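Local coordinates for protein putative trimethylamine methyltransferase (Rhizobium meliloti, PDB 4YYC) that probably acts as a methyltransferase of the trimethylamine methyltransferase family, at residues G36-I44 with A168-S176; W119-A128 with I201-M209. All blocks are in the same frame, centred on the assembly; numbering follows the deposited sequence.

Contact 1 (G36-I44 with A168-S176); sequences GPGPSLPYI and AYMAPSMHS
Water W1 is gripped by three groups where G38 and S40 pass the end of helix 158-170: it donates to G38 O and to M170 O, 2.7 Å each, and accepts from S40 OG at 3.0 Å. The same S40 OG is also hydrogen-bonded to the ammonium of K206. Beside the water, the P37 ring leans on M170, its CG 3.2 Å from M170 O, while P37 CB meets CD of P172; W492 of helix 481-495 packs on both prolines. One direct backbone bond joins the two segments, L41 N to P172 O at 2.9 Å, nearly straight at 166°. Further on, H175 CG sits beside its own backbone N (chi1 -49°), which brings the imidazole up to segment 36-44. Y43 CA lies over one ring face in a CH-pi contact, 3.9 Å from the centroid, and L41 O is in plane at the edge, 3.5 Å from CD2. The ring's nitrogens are held by backbone N of F137 (ND1) and Q418 OE1 (NE2). A leucine in place of H175 would probably leave F137 N without its acceptor, deprive Q418 OE1 of one of its partners and take the aromatic face from under Y43 CA. The arrangement is an extended, proline-rich N-terminal segment laid over the type I beta turn A171-M174 that follows the helix, leading into strand 44-45.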
ATOM      1  N   GLY A  36      18.157 -22.162   2.846  1.00 48.54           N
ATOM      2  CA  GLY A  36      18.264 -20.690   3.095  1.00 46.03           C
ATOM      3  C   GLY A  36      17.780 -19.793   1.963  1.00 43.39           C
ATOM      4  O   GLY A  36      17.180 -20.258   1.000  1.00 44.46           O
ATOM      5  N   PRO A  37      18.054 -18.487   2.066  1.00 38.02           N
ATOM      6  CA  PRO A  37      17.580 -17.570   1.022  1.00 37.42           C
ATOM      7  C   PRO A  37      18.552 -17.456  -0.112  1.00 37.95           C
ATOM      8  O   PRO A  37      19.667 -17.933  -0.019  1.00 40.31           O
ATOM      9  CB  PRO A  37      17.529 -16.237   1.741  1.00 36.64           C
ATOM     10  CG  PRO A  37      18.531 -16.360   2.824  1.00 35.82           C
ATOM     11  CD  PRO A  37      18.818 -17.792   3.108  1.00 37.48           C
ATOM     12  N   GLY A  38      18.178 -16.754  -1.159  1.00 37.81           N
ATOM     13  CA  GLY A  38      19.143 -16.504  -2.227  1.00 37.46           C
ATOM     14  C   GLY A  38      20.218 -15.510  -1.792  1.00 35.07           C
ATOM     15  O   GLY A  38      20.239 -15.060  -0.622  1.00 34.65           O
ATOM     16  N   PRO A  39      21.095 -15.127  -2.727  1.00 32.52           N
ATOM     17  CA  PRO A  39      22.088 -14.101  -2.433  1.00 30.49           C
ATOM     18  C   PRO A  39      21.441 -12.751  -2.140  1.00 27.29           C
ATOM     19  O   PRO A  39      20.325 -12.487  -2.572  1.00 26.92           O
ATOM     20  CB  PRO A  39      22.920 -14.004  -3.708  1.00 31.96           C
ATOM     21  CG  PRO A  39      22.016 -14.506  -4.784  1.00 33.07           C
ATOM     22  CD  PRO A  39      21.098 -15.516  -4.158  1.00 33.55           C
ATOM     23  N   SER A  40      22.129 -11.937  -1.352  1.00 25.23           N
ATOM     24  CA  SER A  40      21.638 -10.616  -1.067  1.00 23.78           C
ATOM     25  C   SER A  40      21.707  -9.741  -2.330  1.00 23.61           C
ATOM     26  O   SER A  40      22.665  -9.841  -3.093  1.00 24.36           O
ATOM     27  CB  SER A  40      22.430 -10.002   0.091  1.00 23.63           C
ATOM     28  OG  SER A  40      21.879 -10.493   1.315  1.00 23.60           O
ATOM     29  N   LEU A  41      20.709  -8.883  -2.500  1.00 22.20           N
ATOM     30  CA  LEU A  41      20.624  -7.907  -3.581  1.00 22.39           C
ATOM     31  C   LEU A  41      21.215  -6.572  -3.125  1.00 21.80           C
ATOM     32  O   LEU A  41      21.146  -6.207  -1.968  1.00 21.79           O
ATOM     33  CB  LEU A  41      19.162  -7.697  -3.982  1.00 22.04           C
ATOM     34  CG  LEU A  41      18.419  -8.933  -4.445  1.00 23.04           C
ATOM     35  CD1 LEU A  41      17.008  -8.548  -4.876  1.00 23.01           C
ATOM     36  CD2 LEU A  41      19.178  -9.607  -5.567  1.00 24.17           C
ATOM     37  N   PRO A  42      21.795  -5.803  -4.053  1.00 21.98           N
ATOM     38  CA  PRO A  42      22.279  -4.479  -3.683  1.00 21.29           C
ATOM     39  C   PRO A  42      21.129  -3.506  -3.517  1.00 20.36           C
ATOM     40  O   PRO A  42      19.963  -3.843  -3.775  1.00 19.74           O
ATOM     41  CB  PRO A  42      23.137  -4.078  -4.870  1.00 22.76           C
ATOM     42  CG  PRO A  42      22.497  -4.762  -5.974  1.00 23.11           C
ATOM     43  CD  PRO A  42      21.990  -6.082  -5.470  1.00 23.10           C
ATOM     44  N   TYR A  43      21.448  -2.330  -3.018  1.00 19.25           N
ATOM     45  CA  TYR A  43      20.477  -1.275  -2.812  1.00 18.45           C
ATOM     46  C   TYR A  43      19.598  -1.064  -4.043  1.00 17.91           C
ATOM     47  O   TYR A  43      20.040  -1.219  -5.168  1.00 18.68           O
ATOM     48  CB  TYR A  43      21.154   0.033  -2.383  1.00 18.51           C
ATOM     49  CG  TYR A  43      22.005   0.692  -3.406  1.00 19.47           C
ATOM     50  CD1 TYR A  43      23.338   0.340  -3.566  1.00 20.37           C
ATOM     51  CD2 TYR A  43      21.482   1.655  -4.272  1.00 19.97           C
ATOM     52  CE1 TYR A  43      24.112   0.948  -4.521  1.00 21.35           C
ATOM     53  CE2 TYR A  43      22.258   2.255  -5.236  1.00 20.97           C
ATOM     54  CZ  TYR A  43      23.569   1.896  -5.348  1.00 21.68           C
ATOM     55  OH  TYR A  43      24.371   2.486  -6.309  1.00 23.89           O
ATOM     56  N   ILE A  44      18.360  -0.686  -3.786  1.00 16.95           N
ATOM     57  CA  ILE A  44      17.411  -0.397  -4.857  1.00 17.12           C
ATOM     58  C   ILE A  44      17.807   0.886  -5.604  1.00 17.70           C
ATOM     59  O   ILE A  44      18.103   1.904  -4.977  1.00 16.84           O
ATOM     60  CB  ILE A  44      15.992  -0.182  -4.268  1.00 16.99           C
ATOM     61  CG1 ILE A  44      15.452  -1.515  -3.708  1.00 17.01           C
ATOM     62  CG2 ILE A  44      15.082   0.410  -5.305  1.00 17.47           C
ATOM     63  CD1 ILE A  44      14.318  -1.333  -2.770  1.00 16.83           C
ATOM     64  N   ALA A 168      19.062 -10.226   9.232  1.00 14.76           N
ATOM     65  CA  ALA A 168      19.260  -9.098   8.338  1.00 14.59           C
ATOM     66  C   ALA A 168      20.361  -9.367   7.297  1.00 14.88           C
ATOM     67  O   ALA A 168      20.228  -8.955   6.136  1.00 15.03           O
ATOM     68  CB  ALA A 168      19.617  -7.843   9.117  1.00 14.64           C
ATOM     69  N   TYR A 169      21.418 -10.068   7.710  1.00 15.28           N
ATOM     70  CA  TYR A 169      22.486 -10.482   6.791  1.00 16.15           C
ATOM     71  C   TYR A 169      21.925 -11.401   5.702  1.00 16.47           C
ATOM     72  O   TYR A 169      22.268 -11.276   4.536  1.00 17.00           O
ATOM     73  CB  TYR A 169      23.615 -11.160   7.581  1.00 17.20           C
ATOM     74  CG  TYR A 169      24.636 -11.817   6.719  1.00 18.16           C
ATOM     75  CD1 TYR A 169      25.555 -11.064   6.016  1.00 18.79           C
ATOM     76  CD2 TYR A 169      24.639 -13.208   6.548  1.00 19.29           C
ATOM     77  CE1 TYR A 169      26.521 -11.669   5.231  1.00 20.33           C
ATOM     78  CE2 TYR A 169      25.603 -13.822   5.757  1.00 20.55           C
ATOM     79  CZ  TYR A 169      26.525 -13.046   5.102  1.00 21.14           C
ATOM     80  OH  TYR A 169      27.468 -13.623   4.300  1.00 23.40           O
HETATM   81  N   MSE A 170      21.045 -12.325   6.091  1.00 16.45           N
HETATM   82  CA  MSE A 170      20.492 -13.298   5.167  1.00 17.28           C
HETATM   83  C   MSE A 170      19.362 -12.756   4.319  1.00 16.74           C
HETATM   84  O   MSE A 170      19.208 -13.204   3.182  1.00 17.80           O
HETATM   85  CB  MSE A 170      20.030 -14.526   5.913  1.00 17.99           C
HETATM   86  CG  MSE A 170      21.213 -15.280   6.477  1.00 19.44           C
HETATM   87 SE   MSE A 170      20.693 -16.919   7.442  1.00 21.02          SE
HETATM   88  CE  MSE A 170      20.013 -16.193   9.095  1.00 21.48           C
ATOM     89  N   ALA A 171      18.543 -11.846   4.833  1.00 15.89           N
ATOM     90  CA  ALA A 171      17.361 -11.321   4.109  1.00 15.79           C
ATOM     91  C   ALA A 171      17.856 -10.656   2.804  1.00 16.14           C
ATOM     92  O   ALA A 171      18.625  -9.689   2.859  1.00 15.83           O
ATOM     93  CB  ALA A 171      16.650 -10.306   4.938  1.00 15.58           C
ATOM     94  N   PRO A 172      17.374 -11.117   1.633  1.00 16.73           N
ATOM     95  CA  PRO A 172      18.030 -10.639   0.408  1.00 17.37           C
ATOM     96  C   PRO A 172      17.820  -9.148   0.115  1.00 16.86           C
ATOM     97  O   PRO A 172      18.687  -8.529  -0.502  1.00 17.48           O
ATOM     98  CB  PRO A 172      17.391 -11.465  -0.709  1.00 18.31           C
ATOM     99  CG  PRO A 172      16.761 -12.599  -0.052  1.00 18.98           C
ATOM    100  CD  PRO A 172      16.581 -12.330   1.406  1.00 17.49           C
ATOM    101  N   SER A 173      16.709  -8.561   0.552  1.00 16.27           N
ATOM    102  CA  SER A 173      16.471  -7.138   0.298  1.00 16.27           C
ATOM    103  C   SER A 173      16.675  -6.279   1.519  1.00 16.24           C
ATOM    104  O   SER A 173      16.305  -5.112   1.516  1.00 16.30           O
ATOM    105  CB  SER A 173      15.100  -6.879  -0.373  1.00 16.47           C
ATOM    106  OG  SER A 173      15.087  -7.311  -1.720  1.00 16.98           O
HETATM  107  N   MSE A 174      17.319  -6.811   2.560  1.00 16.09           N
HETATM  108  CA  MSE A 174      17.740  -5.971   3.709  1.00 16.28           C
HETATM  109  C   MSE A 174      19.106  -5.469   3.357  1.00 16.93           C
HETATM  110  O   MSE A 174      20.066  -6.236   3.340  1.00 19.98           O
HETATM  111  CB  MSE A 174      17.682  -6.781   5.003  1.00 16.42           C
HETATM  112  CG  MSE A 174      17.893  -5.948   6.244  1.00 16.91           C
HETATM  113 SE   MSE A 174      16.528  -4.529   6.362  1.00 17.78          SE
HETATM  114  CE  MSE A 174      15.181  -5.628   7.023  1.00 16.51           C
ATOM    115  N   HIS A 175      19.262  -4.186   3.064  1.00 15.91           N
ATOM    116  CA  HIS A 175      20.534  -3.708   2.542  1.00 16.14           C
ATOM    117  C   HIS A 175      21.500  -3.289   3.633  1.00 16.57           C
ATOM    118  O   HIS A 175      22.699  -3.278   3.386  1.00 18.32           O
ATOM    119  CB  HIS A 175      20.307  -2.557   1.588  1.00 15.81           C
ATOM    120  CG  HIS A 175      19.239  -2.867   0.571  1.00 15.58           C
ATOM    121  ND1 HIS A 175      18.021  -2.236   0.567  1.00 15.43           N
ATOM    122  CD2 HIS A 175      19.201  -3.765  -0.443  1.00 16.17           C
ATOM    123  CE1 HIS A 175      17.277  -2.722  -0.411  1.00 15.56           C
ATOM    124  NE2 HIS A 175      17.971  -3.659  -1.032  1.00 15.84           N
ATOM    125  N   SER A 176      20.982  -2.899   4.776  1.00 15.50           N
ATOM    126  CA  SER A 176      21.803  -2.512   5.936  1.00 15.51           C
ATOM    127  C   SER A 176      21.578  -3.472   7.070  1.00 15.68           C
ATOM    128  O   SER A 176      20.467  -3.952   7.265  1.00 15.34           O
ATOM    129  CB  SER A 176      21.376  -1.133   6.394  1.00 15.18           C
ATOM    130  OG  SER A 176      21.948  -0.748   7.634  1.00 15.90           O
TER
HETATM  131  O   HOH W   1      21.162 -13.419   1.380  1.00 30.11           O
HETATM  132  O   HOH W   2      21.164  -6.904   0.677  1.00 27.94           O

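Contact 2 (W119-A128 with I201-M209); sequences WHARNPERNA and IRYSDKPFM
P207 is the main bump, and W119 forms the floor of its hollow: P207 CB stands over the indole five-membered ring, 3.4 Å from the centroid and 7° off the normal. The CD end of the proline ring packs into the corner made by A121 CB and R126 O, with P207 CD 3.3 Å from R126 O, and A128 CB touches the rim. W119 chi1 -172° puts CG anti to the backbone N and sends the indole beneath P207; at its edge NE1 makes a weak bond to F208 O, and M209 CG comes to 4.0 Å from W119 CZ2.

D205 is the second bump, fitted among N123, R126 and R122. Its OD1 takes R126 NE at 2.9 Å in a salt bridge, on the syn side but 31° out of the carboxylate plane. OD2 is met from above that plane by N123 ND2 at 3.0 Å, and water W4 links it to R126 NH2. D205 CB lies over a face of the R122 guanidinium, whose NE reaches an in-plane lone pair of S204 O at 3.0 Å; R122 NH1 turns to Y500 O. D205 O, by contrast, is buried without a polar partner, 3.5 Å from A121 CB.

The N123 Asx turn (OD1 to E125 N) shapes the hairpin loop between strands 116-119 and 128-131, W119 and A128 being joined by two backbone bonds; the S204 ST turn (OG to K206 N) bends the link that loop clasps, from helix 192-202 to strand 208-209, which pairs in parallel with strand 240-245, consistent with the TIM-barrel fold of this family.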
ATOM      1  N   TRP A 119      27.445   4.899   1.658  1.00 17.63           N
ATOM      2  CA  TRP A 119      27.555   4.248   2.958  1.00 17.09           C
ATOM      3  C   TRP A 119      28.371   2.995   2.733  1.00 17.75           C
ATOM      4  O   TRP A 119      27.936   2.048   2.103  1.00 17.20           O
ATOM      5  CB  TRP A 119      26.173   3.902   3.481  1.00 16.62           C
ATOM      6  CG  TRP A 119      26.076   3.405   4.856  1.00 16.14           C
ATOM      7  CD1 TRP A 119      27.066   3.250   5.806  1.00 16.20           C
ATOM      8  CD2 TRP A 119      24.867   3.010   5.467  1.00 15.53           C
ATOM      9  NE1 TRP A 119      26.504   2.776   6.976  1.00 16.03           N
ATOM     10  CE2 TRP A 119      25.154   2.639   6.791  1.00 15.59           C
ATOM     11  CE3 TRP A 119      23.544   2.945   5.020  1.00 15.25           C
ATOM     12  CZ2 TRP A 119      24.160   2.212   7.666  1.00 14.85           C
ATOM     13  CZ3 TRP A 119      22.572   2.527   5.886  1.00 14.88           C
ATOM     14  CH2 TRP A 119      22.871   2.169   7.182  1.00 14.90           C
ATOM     15  N   HIS A 120      29.638   3.049   3.161  1.00 17.93           N
ATOM     16  CA  HIS A 120      30.568   1.980   2.869  1.00 18.79           C
ATOM     17  C   HIS A 120      30.358   0.812   3.819  1.00 18.48           C
ATOM     18  O   HIS A 120      30.130   1.010   5.018  1.00 18.39           O
ATOM     19  CB  HIS A 120      32.002   2.470   2.959  1.00 19.70           C
ATOM     20  CG  HIS A 120      32.337   3.466   1.884  1.00 20.40           C
ATOM     21  ND1 HIS A 120      33.002   3.120   0.729  1.00 21.71           N
ATOM     22  CD2 HIS A 120      32.026   4.777   1.758  1.00 20.53           C
ATOM     23  CE1 HIS A 120      33.102   4.180  -0.053  1.00 21.87           C
ATOM     24  NE2 HIS A 120      32.510   5.197   0.542  1.00 21.43           N
ATOM     25  N   ALA A 121      30.484  -0.380   3.284  1.00 18.74           N
ATOM     26  CA  ALA A 121      30.384  -1.626   4.059  1.00 19.00           C
ATOM     27  C   ALA A 121      31.741  -2.275   4.097  1.00 19.68           C
ATOM     28  O   ALA A 121      32.565  -2.099   3.197  1.00 20.48           O
ATOM     29  CB  ALA A 121      29.381  -2.562   3.392  1.00 18.65           C
ATOM     30  N   ARG A 122      31.973  -3.107   5.094  1.00 20.08           N
ATOM     31  CA  ARG A 122      33.273  -3.745   5.209  1.00 21.29           C
ATOM     32  C   ARG A 122      33.522  -4.720   4.055  1.00 22.67           C
ATOM     33  O   ARG A 122      34.653  -4.938   3.693  1.00 24.13           O
ATOM     34  CB  ARG A 122      33.434  -4.415   6.563  1.00 21.12           C
ATOM     35  CG  ARG A 122      32.577  -5.660   6.774  1.00 20.73           C
ATOM     36  CD  ARG A 122      32.792  -6.184   8.180  1.00 20.63           C
ATOM     37  NE  ARG A 122      32.238  -7.499   8.484  1.00 20.54           N
ATOM     38  CZ  ARG A 122      32.793  -8.656   8.168  1.00 21.15           C
ATOM     39  NH1 ARG A 122      33.932  -8.710   7.484  1.00 22.05           N
ATOM     40  NH2 ARG A 122      32.233  -9.801   8.558  1.00 21.25           N
ATOM     41  N   ASN A 123      32.451  -5.285   3.488  1.00 22.82           N
ATOM     42  CA  ASN A 123      32.499  -5.936   2.194  1.00 24.15           C
ATOM     43  C   ASN A 123      32.027  -4.896   1.175  1.00 23.96           C
ATOM     44  O   ASN A 123      30.854  -4.582   1.148  1.00 22.64           O
ATOM     45  CB  ASN A 123      31.592  -7.166   2.160  1.00 24.47           C
ATOM     46  CG  ASN A 123      31.434  -7.766   0.778  1.00 25.85           C
ATOM     47  OD1 ASN A 123      32.012  -7.303  -0.209  1.00 25.98           O
ATOM     48  ND2 ASN A 123      30.676  -8.865   0.710  1.00 26.35           N
ATOM     49  N   PRO A 124      32.937  -4.374   0.321  1.00 25.11           N
ATOM     50  CA  PRO A 124      32.583  -3.268  -0.575  1.00 25.41           C
ATOM     51  C   PRO A 124      31.470  -3.565  -1.556  1.00 25.77           C
ATOM     52  O   PRO A 124      30.773  -2.651  -1.997  1.00 24.84           O
ATOM     53  CB  PRO A 124      33.889  -2.994  -1.325  1.00 26.52           C
ATOM     54  CG  PRO A 124      34.944  -3.528  -0.432  1.00 27.27           C
ATOM     55  CD  PRO A 124      34.347  -4.749   0.179  1.00 26.71           C
ATOM     56  N   GLU A 125      31.237  -4.831  -1.840  1.00 27.30           N
ATOM     57  CA  GLU A 125      30.077  -5.208  -2.655  1.00 28.29           C
ATOM     58  C   GLU A 125      28.735  -4.844  -2.025  1.00 26.40           C
ATOM     59  O   GLU A 125      27.715  -4.782  -2.722  1.00 25.83           O
ATOM     60  CB  GLU A 125      30.084  -6.690  -2.944  1.00 31.39           C
ATOM     61  CG  GLU A 125      31.220  -7.099  -3.856  1.00 35.67           C
ATOM     62  CD  GLU A 125      31.266  -6.272  -5.148  1.00 38.07           C
ATOM     63  OE1 GLU A 125      30.300  -6.383  -5.935  1.00 40.44           O
ATOM     64  OE2 GLU A 125      32.242  -5.488  -5.349  1.00 43.03           O
ATOM     65  N   ARG A 126      28.734  -4.631  -0.718  1.00 24.72           N
ATOM     66  CA  ARG A 126      27.533  -4.276   0.020  1.00 23.73           C
ATOM     67  C   ARG A 126      27.421  -2.784   0.267  1.00 21.56           C
ATOM     68  O   ARG A 126      26.558  -2.343   0.989  1.00 20.03           O
ATOM     69  CB  ARG A 126      27.438  -5.057   1.313  1.00 25.39           C
ATOM     70  CG  ARG A 126      27.607  -6.547   1.057  1.00 29.12           C
ATOM     71  CD  ARG A 126      26.569  -7.341   1.751  1.00 32.14           C
ATOM     72  NE  ARG A 126      26.727  -8.793   1.645  1.00 35.77           N
ATOM     73  CZ  ARG A 126      26.444  -9.531   0.581  1.00 37.72           C
ATOM     74  NH1 ARG A 126      26.035  -8.982  -0.565  1.00 39.72           N
ATOM     75  NH2 ARG A 126      26.576 -10.849   0.670  1.00 40.10           N
ATOM     76  N   ASN A 127      28.304  -1.983  -0.338  1.00 20.88           N
ATOM     77  CA  ASN A 127      28.182  -0.528  -0.220  1.00 20.14           C
ATOM     78  C   ASN A 127      26.795  -0.098  -0.691  1.00 19.54           C
ATOM     79  O   ASN A 127      26.252  -0.709  -1.611  1.00 19.66           O
ATOM     80  CB  ASN A 127      29.209   0.197  -1.098  1.00 20.55           C
ATOM     81  CG  ASN A 127      30.637   0.097  -0.583  1.00 21.40           C
ATOM     82  OD1 ASN A 127      30.928  -0.446   0.494  1.00 21.35           O
ATOM     83  ND2 ASN A 127      31.571   0.601  -1.404  1.00 22.23           N
ATOM     84  N   ALA A 128      26.244   0.954  -0.085  1.00 19.14           N
ATOM     85  CA  ALA A 128      24.890   1.439  -0.423  1.00 18.80           C
ATOM     86  C   ALA A 128      24.924   2.912  -0.699  1.00 18.96           C
ATOM     87  O   ALA A 128      25.523   3.659   0.047  1.00 19.51           O
ATOM     88  CB  ALA A 128      23.927   1.172   0.704  1.00 18.44           C
ATOM     89  N   ILE A 201      29.634  -6.289  12.991  1.00 17.83           N
ATOM     90  CA  ILE A 201      30.872  -6.596  12.270  1.00 18.44           C
ATOM     91  C   ILE A 201      31.084  -8.084  12.156  1.00 19.11           C
ATOM     92  O   ILE A 201      31.483  -8.557  11.079  1.00 19.47           O
ATOM     93  CB  ILE A 201      32.082  -5.893  12.929  1.00 18.80           C
ATOM     94  CG1 ILE A 201      31.859  -4.390  12.963  1.00 18.55           C
ATOM     95  CG2 ILE A 201      33.363  -6.269  12.198  1.00 19.55           C
ATOM     96  CD1 ILE A 201      32.781  -3.608  13.870  1.00 19.05           C
ATOM     97  N   ARG A 202      30.851  -8.796  13.258  1.00 19.71           N
ATOM     98  CA  ARG A 202      31.144 -10.244  13.332  0.50 20.71           C
ATOM     99  C   ARG A 202      30.111 -11.064  12.546  1.00 20.72           C
ATOM    100  O   ARG A 202      30.470 -12.045  11.889  1.00 21.75           O
ATOM    101  CB  ARG A 202      31.203 -10.678  14.809  0.50 21.43           C
ATOM    102  CG  ARG A 202      31.493 -12.154  15.110  0.50 22.62           C
ATOM    103  CD  ARG A 202      32.815 -12.667  14.538  0.50 23.73           C
ATOM    104  NE  ARG A 202      32.633 -12.874  13.124  0.50 24.44           N
ATOM    105  CZ  ARG A 202      33.418 -13.527  12.296  0.50 25.37           C
ATOM    106  NH1 ARG A 202      34.500 -14.191  12.708  0.50 26.29           N
ATOM    107  NH2 ARG A 202      33.020 -13.532  11.024  0.50 25.22           N
ATOM    108  N   TYR A 203      28.836 -10.670  12.606  1.00 19.09           N
ATOM    109  CA  TYR A 203      27.754 -11.489  12.075  1.00 18.78           C
ATOM    110  C   TYR A 203      27.185 -10.975  10.778  1.00 17.92           C
ATOM    111  O   TYR A 203      26.301 -11.617  10.183  1.00 17.70           O
ATOM    112  CB  TYR A 203      26.665 -11.668  13.116  1.00 18.71           C
ATOM    113  CG  TYR A 203      27.174 -12.376  14.355  1.00 20.05           C
ATOM    114  CD1 TYR A 203      27.431 -13.733  14.332  1.00 20.97           C
ATOM    115  CD2 TYR A 203      27.447 -11.679  15.523  1.00 20.32           C
ATOM    116  CE1 TYR A 203      27.911 -14.380  15.465  1.00 22.49           C
ATOM    117  CE2 TYR A 203      27.944 -12.300  16.664  1.00 21.47           C
ATOM    118  CZ  TYR A 203      28.158 -13.653  16.633  1.00 22.70           C
ATOM    119  OH  TYR A 203      28.665 -14.276  17.761  1.00 24.40           O
ATOM    120  N   SER A 204      27.715  -9.856  10.286  1.00 17.52           N
ATOM    121  CA  SER A 204      27.240  -9.305   9.004  1.00 17.39           C
ATOM    122  C   SER A 204      28.409  -8.624   8.309  1.00 17.96           C
ATOM    123  O   SER A 204      29.428  -8.322   8.964  1.00 18.12           O
ATOM    124  CB  SER A 204      26.168  -8.269   9.261  1.00 16.93           C
ATOM    125  OG  SER A 204      25.547  -7.907   8.034  1.00 16.42           O
ATOM    126  N   ASP A 205      28.251  -8.367   7.024  1.00 17.99           N
ATOM    127  CA  ASP A 205      29.173  -7.504   6.287  1.00 18.76           C
ATOM    128  C   ASP A 205      28.439  -6.384   5.553  1.00 17.96           C
ATOM    129  O   ASP A 205      29.007  -5.767   4.664  1.00 18.01           O
ATOM    130  CB  ASP A 205      30.056  -8.321   5.337  1.00 20.42           C
ATOM    131  CG  ASP A 205      29.272  -9.058   4.274  1.00 21.32           C
ATOM    132  OD1 ASP A 205      28.047  -8.950   4.235  1.00 21.01           O
ATOM    133  OD2 ASP A 205      29.941  -9.736   3.436  1.00 24.14           O
ATOM    134  N   LYS A 206      27.192  -6.140   5.958  1.00 16.99           N
ATOM    135  CA  LYS A 206      26.374  -5.068   5.413  1.00 16.99           C
ATOM    136  C   LYS A 206      26.627  -3.788   6.194  1.00 17.04           C
ATOM    137  O   LYS A 206      27.062  -3.826   7.323  1.00 17.36           O
ATOM    138  CB  LYS A 206      24.893  -5.456   5.426  1.00 16.61           C
ATOM    139  CG  LYS A 206      24.540  -6.570   4.463  1.00 17.11           C
ATOM    140  CD  LYS A 206      23.097  -7.053   4.508  1.00 16.86           C
ATOM    141  CE  LYS A 206      22.875  -8.195   3.532  1.00 17.39           C
ATOM    142  NZ  LYS A 206      21.448  -8.617   3.549  1.00 17.49           N
ATOM    143  N   PRO A 207      26.330  -2.624   5.606  1.00 16.69           N
ATOM    144  CA  PRO A 207      26.623  -1.369   6.310  1.00 16.59           C
ATOM    145  C   PRO A 207      25.786  -1.222   7.586  1.00 16.17           C
ATOM    146  O   PRO A 207      24.642  -1.612   7.609  1.00 15.96           O
ATOM    147  CB  PRO A 207      26.270  -0.288   5.325  1.00 16.89           C
ATOM    148  CG  PRO A 207      25.757  -0.940   4.145  1.00 17.30           C
ATOM    149  CD  PRO A 207      25.830  -2.417   4.243  1.00 16.98           C
ATOM    150  N   PHE A 208      26.391  -0.674   8.625  1.00 15.88           N
ATOM    151  CA  PHE A 208      25.775  -0.645   9.947  1.00 15.75           C
ATOM    152  C   PHE A 208      25.736   0.762  10.515  1.00 15.66           C
ATOM    153  O   PHE A 208      26.372   1.692   9.978  1.00 16.22           O
ATOM    154  CB  PHE A 208      26.468  -1.653  10.866  1.00 16.25           C
ATOM    155  CG  PHE A 208      27.905  -1.316  11.179  1.00 16.92           C
ATOM    156  CD1 PHE A 208      28.210  -0.428  12.190  1.00 17.39           C
ATOM    157  CD2 PHE A 208      28.961  -1.868  10.444  1.00 17.61           C
ATOM    158  CE1 PHE A 208      29.532  -0.127  12.508  1.00 18.27           C
ATOM    159  CE2 PHE A 208      30.272  -1.547  10.734  1.00 18.31           C
ATOM    160  CZ  PHE A 208      30.565  -0.667  11.773  1.00 18.32           C
HETATM  161  N   MSE A 209      25.025   0.894  11.619  1.00 15.32           N
HETATM  162  CA  MSE A 209      24.786   2.172  12.286  1.00 15.51           C
HETATM  163  C   MSE A 209      25.528   2.213  13.590  1.00 15.74           C
HETATM  164  O   MSE A 209      25.827   1.183  14.203  1.00 16.58           O
HETATM  165  CB  MSE A 209      23.278   2.339  12.560  1.00 15.34           C
HETATM  166  CG  MSE A 209      22.445   2.376  11.290  1.00 15.47           C
HETATM  167 SE   MSE A 209      20.537   2.430  11.720  1.00 16.19          SE
HETATM  168  CE  MSE A 209      20.427   4.311  12.178  1.00 16.22           C
TER
HETATM  169  O   HOH W   3      29.435  -0.127   7.558  1.00 17.50           O
HETATM  170  O   HOH W   4      28.748 -11.955   2.516  1.00 34.16           O

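The two contacts adjoin, their centres about 12 Å apart, and their segments alternate along the chain. Contact 2 is the more deeply buried; contact 1 is only partly so, with exposed residues along 36-44. Chemistry follows place: 119-128 grips 201-209 with a salt bridge, arginine bonds to a backbone oxygen and a proline on an indole, whereas 36-44 rests on 168-176 through water, prolines and one backbone bond. K206 joins them, its NZ bonding to M174 O among a cluster of oxygens that includes those of A168 and Y169 at the end of helix 158-170, while S176 OG bonds to P207 O. Contact 1 sits at the C-terminal end of helix 158-170 and contact 2 at that of the next helix, 192-202.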